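PDB 3EC6: general stress protein 26 from Bacillus anthracis, which is of unknown function but binds flavin-adenine dinucleotide, belongs to the pyridoxamine 5'-phosphate oxidase family and may act in the general stress response. Local coordinates for residues R103-R107 with P108-N112; S85-D89 with S90-N94. All coordinates share one frame; numbering follows the deposited sequence.

Contact 1 (R103-R107 with P108-N112); sequences RWLLR and PEDPN. With FAD (flavin-adenine dinucleotide), chain B; SO4 (sulfate ion), chain C.
Asp-110 spends both carboxylate oxygens on backbone N-H groups, one from each half of this continuous loop. Asp-110 OD2 takes the N-H of Leu-106 at 2.8 Å through the anti lone pair, in an almost straight bond of 172°. Asp-110 OD1 accepts from Asn-112 N, 2.9 Å away and well above the carboxylate plane, which makes an Asx turn. With CG anti to the backbone N (chi1 -172°), the carboxylate is carried back over the turn toward Leu-106, whose CB lies 3.5 Å from Asp-110 OD2. Within this span, a type I beta turn from Arg-107 to Asp-110 is closed by Asp-110 N donating to Arg-107 O at 2.9 Å. Arg-107 and Glu-109 cross at about a right angle: OE1 of Glu-109 rests on CG of Arg-107, while the charged groups stay beyond salt-bridge distance.

The start of the same loop meets the flavin and a sulfate ion, the latter probably from the crystallisation liquor. The Trp-104 ring lies between Arg-103 CB on one face and the flavin of FAD on the other, its CZ2 3.2 Å from N10. Arg-103 NH1 donates to O1 of the sulfate at 2.8 Å, and NH2 also forms a salt bridge with Asp-74 of the second subunit. A buried carboxylate gripped by N-H groups before and after the turn thus probably helps to hold it, the donors stabilising the negative charge.

Contact 2 (S85-D89 with S90-N94); sequences SIEED and STLKN
The carboxylate of Asp-89 reaches forward to the first turn of the following helix, while that of Glu-87 folds along the chain to hold Asp-89 itself. The first torsion of Asp-89 swings its carboxylate away from the backbone N and toward the helix, which brings Asp-89 OD2 to the N-H of Leu-92 at 2.8 Å. The donor arrives on the anti side of the carboxylate, 27° out of its plane, and the same oxygen lies against CB of Thr-91 and CG of Leu-92. Glu-87 bends at its second torsion (chi2 68°), and its OE2 accepts from Asp-89 N at 2.9 Å; the bond is rather bent, at 141°. One acidic side chain therefore probably helps to position the residue that caps the helix.

Glu-87 and Leu-92 cross at about a right angle, CG of the glutamate meeting CD1 of the leucine at 3.9 Å. Leu-92 points back toward the strand end and also packs on Leu-115 of strand 113-126. Lys-93 lays its methylene groups along the carbonyls of Glu-88 and Asp-89, with CD 3.6 Å from Glu-88 O. The backbone N of Lys-93 donates to Asp-89 O at 3.0 Å, an i to i+4 helical bond. The carboxylate of Glu-88 turns to a different partner, forming a salt bridge with Arg-48.

The negative charge of Asp-89 probably interacts favourably with the helix dipole. This is a classical aspartate N-cap, here at the junction where strand 77-87 of the antiparallel sheet passes into helix 90-96.

How the contacts relate
Contact 2 comes first along the chain, where strand 77-87 gives way to helix 90-96; contact 1 follows in the loop that leads from that helix to strand 113-126. The two strands are antiparallel neighbours in the sheet, so both contacts belong to one connection between adjacent strands. Their centres lie about 12 Å apart on the same side of the chain's centre, and they meet loosely where Pro-108 O lies 4.1 Å from Lys-93 CE. Arg-48 is a shared partner, bridging to Glu-88 and bonding to Pro-111. The connection thus joins a capped helix start to a loop that packs against one face of the flavin.

Contact 1 (R103-R107 with P108-N112)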
loop_
_atom_site.group_PDB
_atom_site.type_symbol
_atom_site.label_atom_id
_atom_site.label_comp_id
_atom_site.label_asym_id
_atom_site.label_seq_id
_atom_site.Cartn_x
_atom_site.Cartn_y
_atom_site.Cartn_z
ATOM N N ARG A 103 -0.527 -5.996 -20.199
ATOM C CA ARG A 103 0.090 -4.707 -19.957
ATOM C C ARG A 103 1.544 -4.886 -19.630
ATOM O O ARG A 103 2.362 -3.980 -19.890
ATOM C CB ARG A 103 -0.584 -3.989 -18.776
ATOM C CG ARG A 103 -2.013 -3.584 -19.078
ATOM C CD ARG A 103 -2.709 -3.115 -17.783
ATOM N NE ARG A 103 -4.022 -2.517 -18.056
ATOM C CZ ARG A 103 -5.151 -3.189 -18.197
ATOM N NH1 ARG A 103 -5.193 -4.527 -18.139
ATOM N NH2 ARG A 103 -6.273 -2.507 -18.404
ATOM N N TRP A 104 1.873 -6.019 -19.004
ATOM C CA TRP A 104 3.236 -6.186 -18.453
ATOM C C TRP A 104 4.004 -7.381 -19.007
ATOM O O TRP A 104 5.215 -7.449 -18.796
ATOM C CB TRP A 104 3.170 -6.316 -16.913
ATOM C CG TRP A 104 2.394 -5.172 -16.327
ATOM C CD1 TRP A 104 2.805 -3.851 -16.217
ATOM C CD2 TRP A 104 1.068 -5.228 -15.824
ATOM N NE1 TRP A 104 1.788 -3.099 -15.643
ATOM C CE2 TRP A 104 0.706 -3.907 -15.424
ATOM C CE3 TRP A 104 0.135 -6.259 -15.691
ATOM C CZ2 TRP A 104 -0.574 -3.614 -14.869
ATOM C CZ3 TRP A 104 -1.155 -5.965 -15.146
ATOM C CH2 TRP A 104 -1.477 -4.647 -14.753
ATOM N N LEU A 105 3.297 -8.313 -19.687
ATOM C CA LEU A 105 3.849 -9.597 -20.153
ATOM C C LEU A 105 3.224 -9.946 -21.487
ATOM O O LEU A 105 2.107 -9.501 -21.762
ATOM C CB LEU A 105 3.516 -10.691 -19.111
ATOM C CG LEU A 105 4.173 -10.505 -17.741
ATOM C CD1 LEU A 105 3.422 -11.499 -16.804
ATOM C CD2 LEU A 105 5.691 -10.788 -17.864
ATOM N N LEU A 106 3.958 -10.680 -22.338
ATOM C CA LEU A 106 3.477 -10.943 -23.701
ATOM C C LEU A 106 2.375 -12.008 -23.822
ATOM O O LEU A 106 1.478 -11.862 -24.681
ATOM C CB LEU A 106 4.628 -11.312 -24.623
ATOM C CG LEU A 106 5.598 -10.160 -24.846
ATOM C CD1 LEU A 106 6.912 -10.673 -25.406
ATOM C CD2 LEU A 106 5.030 -9.019 -25.757
ATOM N N ARG A 107 2.501 -13.082 -23.054
ATOM C CA ARG A 107 1.722 -14.311 -23.244
ATOM C C ARG A 107 2.169 -15.276 -22.136
ATOM O O ARG A 107 3.192 -15.035 -21.504
ATOM C CB ARG A 107 2.022 -14.888 -24.624
ATOM C CG ARG A 107 3.534 -15.201 -24.851
ATOM C CD ARG A 107 3.821 -15.743 -26.278
ATOM N NE ARG A 107 3.246 -14.823 -27.266
ATOM C CZ ARG A 107 3.907 -13.795 -27.769
ATOM N NH1 ARG A 107 5.177 -13.596 -27.419
ATOM N NH2 ARG A 107 3.313 -12.974 -28.620
ATOM N N PRO A 108 1.401 -16.345 -21.866
ATOM C CA PRO A 108 1.770 -17.262 -20.773
ATOM C C PRO A 108 3.116 -17.907 -20.930
ATOM O O PRO A 108 3.772 -18.200 -19.912
ATOM C CB PRO A 108 0.638 -18.303 -20.751
ATOM C CG PRO A 108 -0.231 -17.959 -21.868
ATOM C CD PRO A 108 0.112 -16.689 -22.494
ATOM N N GLU A 109 3.589 -18.041 -22.179
ATOM C CA GLU A 109 4.935 -18.584 -22.436
ATOM C C GLU A 109 6.068 -17.560 -22.379
ATOM O O GLU A 109 7.248 -17.918 -22.610
ATOM C CB GLU A 109 4.968 -19.218 -23.838
ATOM C CG GLU A 109 3.867 -20.251 -24.042
ATOM C CD GLU A 109 2.541 -19.690 -24.611
ATOM O OE1 GLU A 109 2.265 -18.460 -24.663
ATOM O OE2 GLU A 109 1.716 -20.532 -25.042
ATOM N N ASP A 110 5.745 -16.292 -22.104
ATOM C CA ASP A 110 6.792 -15.254 -22.026
ATOM C C ASP A 110 7.838 -15.688 -20.975
ATOM O O ASP A 110 7.497 -15.864 -19.792
ATOM C CB ASP A 110 6.147 -13.932 -21.617
ATOM C CG ASP A 110 7.083 -12.740 -21.691
ATOM O OD1 ASP A 110 8.331 -12.933 -21.694
ATOM O OD2 ASP A 110 6.561 -11.589 -21.681
ATOM N N PRO A 111 9.115 -15.832 -21.371
ATOM C CA PRO A 111 10.147 -16.186 -20.384
ATOM C C PRO A 111 10.293 -15.182 -19.232
ATOM O O PRO A 111 10.792 -15.564 -18.165
ATOM C CB PRO A 111 11.454 -16.233 -21.223
ATOM C CG PRO A 111 11.143 -15.579 -22.447
ATOM C CD PRO A 111 9.696 -15.699 -22.721
ATOM N N ASN A 112 9.841 -13.934 -19.428
ATOM C CA ASN A 112 9.855 -12.933 -18.378
ATOM C C ASN A 112 8.740 -13.080 -17.329
ATOM O O ASN A 112 8.800 -12.420 -16.307
ATOM C CB ASN A 112 9.802 -11.520 -18.971
ATOM C CG ASN A 112 11.040 -11.226 -19.838
ATOM O OD1 ASN A 112 12.164 -11.584 -19.432
ATOM N ND2 ASN A 112 10.861 -10.569 -20.970
HETATM P PA FAD B . 9.581 -1.449 -11.633
HETATM O O1A FAD B . 10.632 -2.545 -11.539
HETATM O O2A FAD B . 9.042 -1.237 -13.036
HETATM O O5B FAD B . 10.190 0.018 -11.229
HETATM C C5B FAD B . 9.262 1.067 -11.088
HETATM C C4B FAD B . 9.463 1.531 -9.659
HETATM O O4B FAD B . 10.727 2.223 -9.587
HETATM C C3B FAD B . 8.342 2.483 -9.257
HETATM O O3B FAD B . 7.374 1.820 -8.444
HETATM C C2B FAD B . 9.104 3.643 -8.616
HETATM O O2B FAD B . 9.194 3.461 -7.212
HETATM C C1B FAD B . 10.512 3.573 -9.212
HETATM N N9A FAD B . 10.632 4.434 -10.416
HETATM C C8A FAD B . 9.608 4.796 -11.261
HETATM N N7A FAD B . 10.106 5.596 -12.237
HETATM C C5A FAD B . 11.430 5.742 -12.042
HETATM C C6A FAD B . 12.384 6.460 -12.761
HETATM N N6A FAD B . 11.969 7.375 -13.651
HETATM N N1A FAD B . 13.692 6.441 -12.307
HETATM C C2A FAD B . 14.038 5.719 -11.168
HETATM N N3A FAD B . 13.075 5.005 -10.461
HETATM C C4A FAD B . 11.785 5.018 -10.900
HETATM N N1 FAD B . 2.352 -4.912 -12.517
HETATM C C2 FAD B . 2.615 -6.265 -12.590
HETATM O O2 FAD B . 3.755 -6.562 -12.959
HETATM N N3 FAD B . 1.678 -7.201 -12.220
HETATM C C4 FAD B . 0.422 -6.811 -11.810
HETATM O O4 FAD B . -0.432 -7.682 -11.476
HETATM C C4X FAD B . 0.103 -5.438 -11.792
HETATM N N5 FAD B . -1.165 -5.047 -11.394
HETATM C C5X FAD B . -1.462 -3.690 -11.386
HETATM C C6 FAD B . -2.767 -3.327 -11.002
HETATM C C7 FAD B . -3.051 -1.958 -10.961
HETATM C C7M FAD B . -4.449 -1.551 -10.560
HETATM C C8 FAD B . -2.077 -0.992 -11.294
HETATM C C8M FAD B . -2.355 0.502 -11.233
HETATM C C9 FAD B . -0.770 -1.374 -11.624
HETATM C C9A FAD B . -0.462 -2.747 -11.687
HETATM N N10 FAD B . 0.821 -3.147 -12.040
HETATM C C10 FAD B . 1.094 -4.512 -12.115
HETATM C "C1'" FAD B . 1.962 -2.208 -12.253
HETATM C "C2'" FAD B . 2.854 -2.024 -11.015
HETATM O "O2'" FAD B . 2.102 -1.510 -9.913
HETATM C "C3'" FAD B . 3.921 -0.984 -11.363
HETATM O "O3'" FAD B . 4.619 -1.482 -12.518
HETATM C "C4'" FAD B . 4.891 -0.762 -10.210
HETATM O "O4'" FAD B . 5.736 0.415 -10.425
HETATM C "C5'" FAD B . 5.788 -1.998 -10.022
HETATM O "O5'" FAD B . 6.721 -1.734 -8.984
HETATM P P FAD B . 8.212 -2.275 -9.268
HETATM O O1P FAD B . 9.200 -1.711 -8.253
HETATM O O2P FAD B . 8.254 -3.759 -9.502
HETATM O O3P FAD B . 8.341 -1.526 -10.677
HETATM S S SO4 C . -8.953 -5.512 -18.413
HETATM O O1 SO4 C . -7.604 -5.677 -18.980
HETATM O O2 SO4 C . -9.103 -4.118 -17.974
HETATM O O3 SO4 C . -9.970 -5.832 -19.420
HETATM O O4 SO4 C . -9.223 -6.429 -17.303
#

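Contact 2 (S85-D89 with S90-N94)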
loop_
_atom_site.group_PDB
_atom_site.type_symbol
_atom_site.label_atom_id
_atom_site.label_comp_id
_atom_site.label_asym_id
_atom_site.label_seq_id
_atom_site.Cartn_x
_atom_site.Cartn_y
_atom_site.Cartn_z
ATOM N N SER A 85 8.470 -15.765 -2.247
ATOM C CA SER A 85 9.480 -16.408 -3.089
ATOM C C SER A 85 9.016 -16.312 -4.547
ATOM O O SER A 85 7.895 -15.892 -4.832
ATOM C CB SER A 85 9.679 -17.854 -2.634
ATOM O OG SER A 85 8.472 -18.574 -2.755
ATOM N N ILE A 86 9.879 -16.726 -5.470
ATOM C CA ILE A 86 9.518 -16.668 -6.901
ATOM C C ILE A 86 9.136 -18.057 -7.355
ATOM O O ILE A 86 9.797 -19.061 -7.002
ATOM C CB ILE A 86 10.702 -16.126 -7.707
ATOM C CG1 ILE A 86 11.075 -14.741 -7.189
ATOM C CG2 ILE A 86 10.298 -15.974 -9.225
ATOM C CD1 ILE A 86 9.925 -13.833 -6.934
ATOM N N GLU A 87 8.057 -18.139 -8.126
ATOM C CA GLU A 87 7.480 -19.420 -8.538
ATOM C C GLU A 87 7.432 -19.379 -10.066
ATOM O O GLU A 87 6.906 -18.424 -10.669
ATOM C CB GLU A 87 6.084 -19.603 -7.878
ATOM C CG GLU A 87 5.302 -20.792 -8.430
ATOM C CD GLU A 87 5.930 -22.133 -8.067
ATOM O OE1 GLU A 87 5.583 -22.646 -6.981
ATOM O OE2 GLU A 87 6.700 -22.713 -8.865
ATOM N N GLU A 88 8.028 -20.398 -10.703
ATOM C CA GLU A 88 8.032 -20.439 -12.162
ATOM C C GLU A 88 7.254 -21.680 -12.660
ATOM O O GLU A 88 7.356 -22.024 -13.829
ATOM C CB GLU A 88 9.464 -20.465 -12.728
ATOM C CG GLU A 88 10.286 -19.286 -12.259
ATOM C CD GLU A 88 11.380 -18.874 -13.215
ATOM O OE1 GLU A 88 11.190 -18.930 -14.455
ATOM O OE2 GLU A 88 12.430 -18.450 -12.714
ATOM N N ASP A 89 6.517 -22.337 -11.771
ATOM C CA ASP A 89 5.713 -23.522 -12.137
ATOM C C ASP A 89 4.785 -23.202 -13.318
ATOM O O ASP A 89 3.952 -22.301 -13.227
ATOM C CB ASP A 89 4.901 -23.937 -10.924
ATOM C CG ASP A 89 4.045 -25.134 -11.203
ATOM O OD1 ASP A 89 4.604 -26.255 -11.336
ATOM O OD2 ASP A 89 2.818 -24.968 -11.316
ATOM N N SER A 90 4.936 -23.938 -14.423
ATOM C CA SER A 90 4.120 -23.715 -15.631
ATOM C C SER A 90 2.632 -23.895 -15.389
ATOM O O SER A 90 1.826 -23.162 -15.961
ATOM C CB SER A 90 4.553 -24.633 -16.769
ATOM O OG SER A 90 5.873 -24.331 -17.162
ATOM N N THR A 91 2.270 -24.845 -14.529
ATOM C CA THR A 91 0.853 -25.110 -14.249
ATOM C C THR A 91 0.211 -23.892 -13.578
ATOM O O THR A 91 -0.845 -23.448 -14.021
ATOM C CB THR A 91 0.647 -26.374 -13.409
ATOM O OG1 THR A 91 1.159 -27.484 -14.153
ATOM C CG2 THR A 91 -0.872 -26.635 -13.114
ATOM N N LEU A 92 0.872 -23.322 -12.562
ATOM C CA LEU A 92 0.309 -22.130 -11.925
ATOM C C LEU A 92 0.345 -20.934 -12.864
ATOM O O LEU A 92 -0.620 -20.166 -12.926
ATOM C CB LEU A 92 1.004 -21.774 -10.596
ATOM C CG LEU A 92 0.773 -22.786 -9.508
ATOM C CD1 LEU A 92 1.750 -22.497 -8.306
ATOM C CD2 LEU A 92 -0.674 -22.789 -9.077
ATOM N N LYS A 93 1.434 -20.767 -13.629
ATOM C CA LYS A 93 1.510 -19.626 -14.549
ATOM C C LYS A 93 0.346 -19.680 -15.574
ATOM O O LYS A 93 -0.276 -18.665 -15.878
ATOM C CB LYS A 93 2.869 -19.604 -15.284
ATOM C CG LYS A 93 3.939 -19.003 -14.356
ATOM C CD LYS A 93 5.337 -19.227 -14.835
ATOM C CE LYS A 93 5.447 -18.917 -16.217
ATOM N NZ LYS A 93 6.766 -19.499 -16.745
ATOM N N ASN A 94 0.089 -20.868 -16.110
ATOM C CA ASN A 94 -0.978 -21.017 -17.093
ATOM C C ASN A 94 -2.348 -20.881 -16.439
ATOM O O ASN A 94 -3.273 -20.338 -17.049
ATOM C CB ASN A 94 -0.847 -22.362 -17.824
ATOM C CG ASN A 94 0.389 -22.429 -18.711
ATOM O OD1 ASN A 94 0.893 -21.423 -19.144
ATOM N ND2 ASN A 94 0.861 -23.650 -19.003
#